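Local coordinates for protein D-aminopeptidase (Bacillus subtilis, PDB 1HI9) that hydrolyses the N-terminal residue from peptides containing D-amino acids, using two zinc ions per subunit inside the central chamber of a self-compartmentalizing homodecamer, at residues A[40-45]-A[196-201]; A[137-142]-A[252-257]; A[231-234]-A[239-242]. All coordinates share one frame; numbering follows the deposited sequence.

Contact 1 (A[40-45]-A[196-201]); sequences NYCIAE and EKTAFA
T198 points from its helix at the helix of C42 and E45, and its two branches divide the work. The hydroxyl branch faces C42: SG of C42 stands 3.5 Å from OG1 of T198. That hydroxyl is hydrogen-bonded to the carbonyl oxygen of L194, one turn earlier in its own helix, which fixes its rotation. OG1 lies beside the backbone N (chi1 -61°), which leaves the methyl branch, CG2 of T198, anti to it and in reach of the other helix's backbone, 3.8 Å from the carbonyl O of C42, as well as of CB of E45.

E45 leans in from one turn further along. With CG anti to the backbone N (chi1 -172°) and a bend at chi2, the chain lies alongside the partner helix, and its methylene part does the packing: CG of E45 is 4.0 Å from CB of T198. The carboxylate ends beside A199, where OE2 of E45 lies 3.6 Å from the methyl CB of A199. OE2 is also hydrogen-bonded to N48 and S49, at and just beyond the end of its own helix.

The axes of the two short segments pass 9.0 Å apart and cross at -39°, consistent with the small side chains of T198 and A199. This is modest helix-helix packing, burying 190 Å² in all, away from the zinc site. Helices 28-48 and 187-203 run side by side here; T198 also rests on M150 of strand 148-152 in the mixed sheet, while K197 and A201 extend the packing to the neighbouring strand 169-176.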
loop_
_atom_site.group_PDB
_atom_site.type_symbol
_atom_site.label_atom_id
_atom_site.label_comp_id
_atom_site.label_asym_id
_atom_site.label_seq_id
_atom_site.Cartn_x
_atom_site.Cartn_y
_atom_site.Cartn_z
ATOM N N ASN A 40 23.013 -17.354 26.423
ATOM C CA ASN A 40 24.369 -17.883 26.419
ATOM C C ASN A 40 25.023 -17.742 27.784
ATOM O O ASN A 40 25.741 -18.641 28.219
ATOM C CB ASN A 40 25.233 -17.204 25.349
ATOM C CG ASN A 40 24.897 -17.674 23.937
ATOM O OD1 ASN A 40 24.436 -18.800 23.730
ATOM N ND2 ASN A 40 25.147 -16.816 22.959
ATOM N N TYR A 41 24.767 -16.636 28.475
ATOM C CA TYR A 41 25.371 -16.465 29.791
ATOM C C TYR A 41 24.989 -17.632 30.699
ATOM O O TYR A 41 25.845 -18.222 31.362
ATOM C CB TYR A 41 24.937 -15.146 30.430
ATOM C CG TYR A 41 25.631 -13.936 29.864
ATOM C CD1 TYR A 41 24.930 -13.005 29.110
ATOM C CD2 TYR A 41 26.983 -13.703 30.114
ATOM C CE1 TYR A 41 25.547 -11.864 28.623
ATOM C CE2 TYR A 41 27.616 -12.563 29.628
ATOM C CZ TYR A 41 26.888 -11.642 28.884
ATOM O OH TYR A 41 27.484 -10.492 28.414
ATOM N N CYS A 42 23.705 -17.983 30.710
ATOM C CA CYS A 42 23.237 -19.086 31.544
ATOM C C CYS A 42 23.755 -20.435 31.073
ATOM O O CYS A 42 24.156 -21.275 31.881
ATOM C CB CYS A 42 21.709 -19.107 31.590
ATOM S SG CYS A 42 20.996 -17.617 32.339
ATOM N N ILE A 43 23.739 -20.649 29.767
ATOM C CA ILE A 43 24.227 -21.895 29.208
ATOM C C ILE A 43 25.704 -22.094 29.564
ATOM O O ILE A 43 26.095 -23.164 30.025
ATOM C CB ILE A 43 24.069 -21.904 27.676
ATOM C CG1 ILE A 43 22.585 -21.787 27.313
ATOM C CG2 ILE A 43 24.638 -23.193 27.092
ATOM C CD1 ILE A 43 22.327 -21.522 25.832
ATOM N N ALA A 44 26.512 -21.059 29.349
ATOM C CA ALA A 44 27.935 -21.113 29.642
ATOM C C ALA A 44 28.161 -21.474 31.093
ATOM O O ALA A 44 28.974 -22.339 31.405
ATOM C CB ALA A 44 28.585 -19.781 29.337
ATOM N N GLU A 45 27.437 -20.818 31.990
ATOM C CA GLU A 45 27.601 -21.098 33.404
ATOM C C GLU A 45 27.032 -22.456 33.774
ATOM O O GLU A 45 27.474 -23.077 34.736
ATOM C CB GLU A 45 26.948 -20.004 34.249
ATOM C CG GLU A 45 27.248 -20.135 35.730
ATOM C CD GLU A 45 28.719 -20.427 35.992
ATOM O OE1 GLU A 45 29.579 -19.750 35.381
ATOM O OE2 GLU A 45 29.011 -21.325 36.809
ATOM N N GLU A 196 26.277 -15.424 38.093
ATOM C CA GLU A 196 26.320 -15.726 39.522
ATOM C C GLU A 196 25.067 -16.484 39.951
ATOM O O GLU A 196 25.152 -17.533 40.586
ATOM C CB GLU A 196 26.425 -14.437 40.340
ATOM C CG GLU A 196 27.510 -13.480 39.871
ATOM C CD GLU A 196 27.504 -12.158 40.640
ATOM O OE1 GLU A 196 26.397 -11.615 40.887
ATOM O OE2 GLU A 196 28.604 -11.659 40.987
ATOM N N LYS A 197 23.904 -15.950 39.590
ATOM C CA LYS A 197 22.643 -16.574 39.951
ATOM C C LYS A 197 22.507 -17.997 39.415
ATOM O O LYS A 197 21.986 -18.876 40.097
ATOM C CB LYS A 197 21.485 -15.714 39.455
ATOM C CG LYS A 197 21.354 -14.394 40.187
ATOM C CD LYS A 197 20.806 -14.581 41.596
ATOM C CE LYS A 197 20.574 -13.233 42.262
ATOM N NZ LYS A 197 19.871 -13.369 43.570
ATOM N N THR A 198 22.966 -18.226 38.192
ATOM C CA THR A 198 22.869 -19.558 37.614
ATOM C C THR A 198 23.766 -20.510 38.398
ATOM O O THR A 198 23.385 -21.654 38.672
ATOM C CB THR A 198 23.289 -19.563 36.132
ATOM O OG1 THR A 198 22.420 -18.705 35.387
ATOM C CG2 THR A 198 23.211 -20.967 35.562
ATOM N N ALA A 199 24.957 -20.037 38.759
ATOM C CA ALA A 199 25.888 -20.858 39.525
ATOM C C ALA A 199 25.285 -21.231 40.880
ATOM O O ALA A 199 25.268 -22.403 41.264
ATOM C CB ALA A 199 27.206 -20.122 39.728
ATOM N N PHE A 200 24.778 -20.235 41.595
ATOM C CA PHE A 200 24.186 -20.482 42.898
ATOM C C PHE A 200 22.993 -21.423 42.809
ATOM O O PHE A 200 22.833 -22.313 43.645
ATOM C CB PHE A 200 23.728 -19.174 43.541
ATOM C CG PHE A 200 23.184 -19.350 44.934
ATOM C CD1 PHE A 200 24.047 -19.427 46.028
ATOM C CD2 PHE A 200 21.813 -19.488 45.149
ATOM C CE1 PHE A 200 23.553 -19.644 47.310
ATOM C CE2 PHE A 200 21.307 -19.706 46.427
ATOM C CZ PHE A 200 22.176 -19.783 47.511
ATOM N N ALA A 201 22.158 -21.220 41.796
ATOM C CA ALA A 201 20.971 -22.041 41.613
ATOM C C ALA A 201 21.310 -23.513 41.435
ATOM O O ALA A 201 20.647 -24.377 42.000
ATOM C CB ALA A 201 20.171 -21.545 40.414
#

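Contact 2 (A[137-142]-A[252-257]); sequences NAYVAG and KDMLEA
M254 reaches across to Y139 and V140, and its thioether does most of the touching. SD of M254 lies 3.8 Å from CB of Y139, with the methyl CE almost as near to the same carbon. The sulfur is 5.3 Å from the centroid of the Y139 ring and 48° off its normal, an oblique Met-aromatic contact. Closer to the backbone, CG of M254 packs 3.8 Å from the carbonyl O of Y139. The chain gets there by leaving with CG anti to its own backbone N (chi1 -167°) and then folding at chi2 and chi3.

Beside this pair, V140 meets L255 at about a right angle, CG1 of V140 lying 4.0 Å from CD2 of L255. CG2 of V140 meets the M254 methyl instead, so the valine's two branches serve two partners.

In the next shell, I126 of strand 121-126 touches both Y139 and M254, and L136 adds to the cover of the methionine. The start of the second helix is set by D253, its N-cap, whose OD2 accepts from N of E256 at 3.2 Å from above the carboxylate plane. K252 NZ forms a salt bridge with OD1 of D253.

The arrangement is buried helix-helix packing built round a Met-aromatic contact, with the capped start of helix 254-268 set against helix 133-143, which begins at the zinc ligand E133; the side chain of V140 is about 10 Å from that of E133.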
loop_
_atom_site.group_PDB
_atom_site.type_symbol
_atom_site.label_atom_id
_atom_site.label_comp_id
_atom_site.label_asym_id
_atom_site.label_seq_id
_atom_site.Cartn_x
_atom_site.Cartn_y
_atom_site.Cartn_z
ATOM N N ASN A 137 3.954 -23.476 33.700
ATOM C CA ASN A 137 5.151 -24.195 33.282
ATOM C C ASN A 137 5.816 -24.904 34.469
ATOM O O ASN A 137 6.370 -26.002 34.322
ATOM C CB ASN A 137 6.144 -23.255 32.585
ATOM C CG ASN A 137 5.550 -22.580 31.349
ATOM O OD1 ASN A 137 4.549 -23.037 30.789
ATOM N ND2 ASN A 137 6.170 -21.500 30.918
ATOM N N ALA A 138 5.733 -24.290 35.648
ATOM C CA ALA A 138 6.316 -24.885 36.838
ATOM C C ALA A 138 5.542 -26.152 37.177
ATOM O O ALA A 138 6.129 -27.177 37.530
ATOM C CB ALA A 138 6.272 -23.897 38.004
ATOM N N TYR A 139 4.218 -26.086 37.046
ATOM C CA TYR A 139 3.375 -27.241 37.331
ATOM C C TYR A 139 3.663 -28.392 36.372
ATOM O O TYR A 139 3.644 -29.557 36.779
ATOM C CB TYR A 139 1.895 -26.863 37.255
ATOM C CG TYR A 139 1.326 -26.339 38.553
ATOM C CD1 TYR A 139 0.479 -25.235 38.565
ATOM C CD2 TYR A 139 1.630 -26.950 39.768
ATOM C CE1 TYR A 139 -0.051 -24.745 39.752
ATOM C CE2 TYR A 139 1.102 -26.471 40.967
ATOM C CZ TYR A 139 0.261 -25.364 40.949
ATOM O OH TYR A 139 -0.273 -24.877 42.125
ATOM N N VAL A 140 3.919 -28.083 35.100
ATOM C CA VAL A 140 4.219 -29.146 34.146
ATOM C C VAL A 140 5.576 -29.736 34.517
ATOM O O VAL A 140 5.795 -30.927 34.375
ATOM C CB VAL A 140 4.257 -28.629 32.690
ATOM C CG1 VAL A 140 4.727 -29.746 31.761
ATOM C CG2 VAL A 140 2.874 -28.146 32.276
ATOM N N ALA A 141 6.480 -28.893 34.995
ATOM C CA ALA A 141 7.788 -29.362 35.408
ATOM C C ALA A 141 7.579 -30.298 36.600
ATOM O O ALA A 141 8.241 -31.332 36.721
ATOM C CB ALA A 141 8.668 -28.184 35.810
ATOM N N GLY A 142 6.642 -29.926 37.473
ATOM C CA GLY A 142 6.345 -30.725 38.646
ATOM C C GLY A 142 5.834 -32.108 38.293
ATOM O O GLY A 142 6.159 -33.088 38.960
ATOM N N LYS A 252 -7.566 -34.701 33.141
ATOM C CA LYS A 252 -7.175 -35.992 33.698
ATOM C C LYS A 252 -5.849 -35.870 34.442
ATOM O O LYS A 252 -5.601 -36.597 35.401
ATOM C CB LYS A 252 -7.028 -37.034 32.587
ATOM C CG LYS A 252 -8.285 -37.247 31.758
ATOM C CD LYS A 252 -8.142 -38.436 30.795
ATOM C CE LYS A 252 -7.004 -38.249 29.776
ATOM N NZ LYS A 252 -5.624 -38.250 30.383
ATOM N N ASP A 253 -5.003 -34.957 33.972
ATOM C CA ASP A 253 -3.700 -34.688 34.568
ATOM C C ASP A 253 -3.191 -33.319 34.124
ATOM O O ASP A 253 -3.810 -32.655 33.291
ATOM C CB ASP A 253 -2.694 -35.754 34.162
ATOM C CG ASP A 253 -2.775 -36.089 32.696
ATOM O OD1 ASP A 253 -3.623 -36.922 32.317
ATOM O OD2 ASP A 253 -2.009 -35.506 31.911
ATOM N N MET A 254 -2.058 -32.898 34.679
ATOM C CA MET A 254 -1.499 -31.594 34.341
ATOM C C MET A 254 -1.186 -31.473 32.848
ATOM O O MET A 254 -1.353 -30.408 32.259
ATOM C CB MET A 254 -0.234 -31.335 35.163
ATOM C CG MET A 254 0.266 -29.893 35.123
ATOM S SD MET A 254 -0.979 -28.695 35.651
ATOM C CE MET A 254 -0.692 -27.384 34.413
ATOM N N LEU A 255 -0.738 -32.566 32.237
ATOM C CA LEU A 255 -0.419 -32.532 30.825
ATOM C C LEU A 255 -1.646 -32.225 29.961
ATOM O O LEU A 255 -1.556 -31.453 29.003
ATOM C CB LEU A 255 0.220 -33.846 30.382
ATOM C CG LEU A 255 1.520 -34.235 31.091
ATOM C CD1 LEU A 255 2.199 -35.332 30.293
ATOM C CD2 LEU A 255 2.466 -33.042 31.221
ATOM N N GLU A 256 -2.789 -32.820 30.292
ATOM C CA GLU A 256 -4.000 -32.566 29.526
ATOM C C GLU A 256 -4.475 -31.141 29.809
ATOM O O GLU A 256 -5.015 -30.453 28.931
ATOM C CB GLU A 256 -5.109 -33.557 29.899
ATOM C CG GLU A 256 -6.166 -33.700 28.816
ATOM C CD GLU A 256 -7.441 -34.381 29.296
ATOM O OE1 GLU A 256 -8.152 -34.976 28.447
ATOM O OE2 GLU A 256 -7.743 -34.312 30.512
ATOM N N ALA A 257 -4.258 -30.696 31.040
ATOM C CA ALA A 257 -4.665 -29.356 31.442
ATOM C C ALA A 257 -3.866 -28.326 30.652
ATOM O O ALA A 257 -4.405 -27.297 30.246
ATOM C CB ALA A 257 -4.430 -29.160 32.942
#

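Contact 3 (A[231-234]-A[239-242]); sequences WANL and EIKT
N233 and I240 carry the apolar part of this contact, the amide of the one laid across the aliphatic arm of the other. The two side chains meet at a slant, and CG of N233 comes 3.5 Å from CG1 of I240. CD1 of I240 continues along the same group, 3.6 Å from CB of N233 and equally close to ND2, so the end of the isoleucine spans the asparagine from its first carbon to its amide nitrogen. This overlap depends on N233 holding CG anti to its backbone N (chi1 -170°), which sets the amide against the strand. I240 packs further on Y226 and A229 of helix 226-232 and on V247 of strand 246-250.

These residues frame a tight reversal in which helix 226-232 ends and the chain turns back into strand 238-240, an outermost strand, within this chain, of the antiparallel sheet that also holds 246-250. E239 is paired there through backbone hydrogen bonds with Q248. The helix thus folds back against the edge strand that follows it, N233 and E239 having their CA atoms 5.9 Å apart.

On the polar side, OD1 of N233 lies 3.4 Å from CA of E239, a van der Waals approach to the strand backbone. The same oxygen is hydrogen-bonded to OG1 of T238, the residue just before E239, and this ties the amide to the start of the strand. Cut back to an alanine, this position would probably leave the T238 hydroxyl without this partner and part of the I240 arm uncovered.

Contacts with another subunit flank the turn: W231 packs on V82, and L234 on V263, both of a neighbouring subunit.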
loop_
_atom_site.group_PDB
_atom_site.type_symbol
_atom_site.label_atom_id
_atom_site.label_comp_id
_atom_site.label_asym_id
_atom_site.label_seq_id
_atom_site.Cartn_x
_atom_site.Cartn_y
_atom_site.Cartn_z
ATOM N N TRP A 231 -15.775 -18.558 22.590
ATOM C CA TRP A 231 -14.903 -19.304 21.689
ATOM C C TRP A 231 -14.309 -20.522 22.402
ATOM O O TRP A 231 -14.396 -21.647 21.909
ATOM C CB TRP A 231 -13.766 -18.416 21.167
ATOM C CG TRP A 231 -14.009 -17.794 19.801
ATOM C CD1 TRP A 231 -14.289 -16.477 19.524
ATOM C CD2 TRP A 231 -13.938 -18.460 18.530
ATOM N NE1 TRP A 231 -14.386 -16.289 18.164
ATOM C CE2 TRP A 231 -14.175 -17.482 17.533
ATOM C CE3 TRP A 231 -13.695 -19.781 18.143
ATOM C CZ2 TRP A 231 -14.176 -17.794 16.166
ATOM C CZ3 TRP A 231 -13.694 -20.091 16.780
ATOM C CH2 TRP A 231 -13.931 -19.097 15.809
ATOM N N ALA A 232 -13.701 -20.293 23.561
ATOM C CA ALA A 232 -13.089 -21.381 24.320
ATOM C C ALA A 232 -14.131 -22.421 24.745
ATOM O O ALA A 232 -13.863 -23.629 24.748
ATOM C CB ALA A 232 -12.379 -20.827 25.556
ATOM N N ASN A 233 -15.319 -21.945 25.097
ATOM C CA ASN A 233 -16.389 -22.819 25.536
ATOM C C ASN A 233 -16.899 -23.740 24.426
ATOM O O ASN A 233 -17.824 -24.527 24.627
ATOM C CB ASN A 233 -17.530 -21.978 26.117
ATOM C CG ASN A 233 -18.572 -22.821 26.812
ATOM O OD1 ASN A 233 -18.240 -23.794 27.501
ATOM N ND2 ASN A 233 -19.839 -22.450 26.654
ATOM N N LEU A 234 -16.285 -23.641 23.255
ATOM C CA LEU A 234 -16.649 -24.478 22.121
ATOM C C LEU A 234 -15.961 -25.833 22.283
ATOM O O LEU A 234 -16.446 -26.850 21.799
ATOM C CB LEU A 234 -16.177 -23.829 20.825
ATOM C CG LEU A 234 -17.194 -23.347 19.794
ATOM C CD1 LEU A 234 -18.413 -22.729 20.454
ATOM C CD2 LEU A 234 -16.497 -22.347 18.888
ATOM N N GLU A 239 -16.952 -25.467 30.262
ATOM C CA GLU A 239 -18.182 -24.855 30.749
ATOM C C GLU A 239 -17.883 -23.434 31.237
ATOM O O GLU A 239 -16.828 -23.171 31.818
ATOM C CB GLU A 239 -18.767 -25.701 31.892
ATOM C CG GLU A 239 -19.973 -25.081 32.601
ATOM C CD GLU A 239 -20.353 -25.806 33.901
ATOM O OE1 GLU A 239 -21.168 -25.259 34.685
ATOM O OE2 GLU A 239 -19.839 -26.923 34.139
ATOM N N ILE A 240 -18.808 -22.517 30.980
ATOM C CA ILE A 240 -18.650 -21.143 31.422
ATOM C C ILE A 240 -19.356 -20.958 32.757
ATOM O O ILE A 240 -20.505 -21.367 32.922
ATOM C CB ILE A 240 -19.255 -20.145 30.415
ATOM C CG1 ILE A 240 -18.475 -20.191 29.103
ATOM C CG2 ILE A 240 -19.225 -18.734 30.993
ATOM C CD1 ILE A 240 -18.998 -19.255 28.049
ATOM N N LYS A 241 -18.662 -20.350 33.712
ATOM C CA LYS A 241 -19.226 -20.095 35.031
ATOM C C LYS A 241 -20.182 -18.915 34.873
ATOM O O LYS A 241 -19.749 -17.790 34.605
ATOM C CB LYS A 241 -18.103 -19.741 36.003
ATOM C CG LYS A 241 -18.413 -19.989 37.471
ATOM C CD LYS A 241 -18.205 -21.460 37.874
ATOM C CE LYS A 241 -19.393 -22.345 37.488
ATOM N NZ LYS A 241 -20.615 -22.001 38.275
ATOM N N THR A 242 -21.480 -19.171 35.017
ATOM C CA THR A 242 -22.491 -18.117 34.884
ATOM C C THR A 242 -22.117 -16.832 35.627
ATOM O O THR A 242 -21.605 -16.872 36.744
ATOM C CB THR A 242 -23.876 -18.599 35.389
ATOM O OG1 THR A 242 -23.709 -19.426 36.555
ATOM C CG2 THR A 242 -24.600 -19.378 34.301
#

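How the contacts relate
Along the chain, contacts 1 and 2 interleave, 40-45 coming first, then 137-142, 196-201 and 252-257, while contact 3 falls wholly between the two segments of contact 2. The centres of contacts 1 and 2 lie about 26 Å apart. Those of contacts 2 and 3 are about 21 Å apart. Contacts 1 and 3, about 43 Å apart between centres, are on opposite sides of the chain's centre. Contact 1 belongs to helices beside the mixed sheet; contact 3 lies at strand 238-240, outermost in this chain's antiparallel sheet. Contact 2 joins helices 133-143 and 254-268. Contacts 1 and 2 thus unite parts more than 100 residues apart, whereas contact 3 is a local turn.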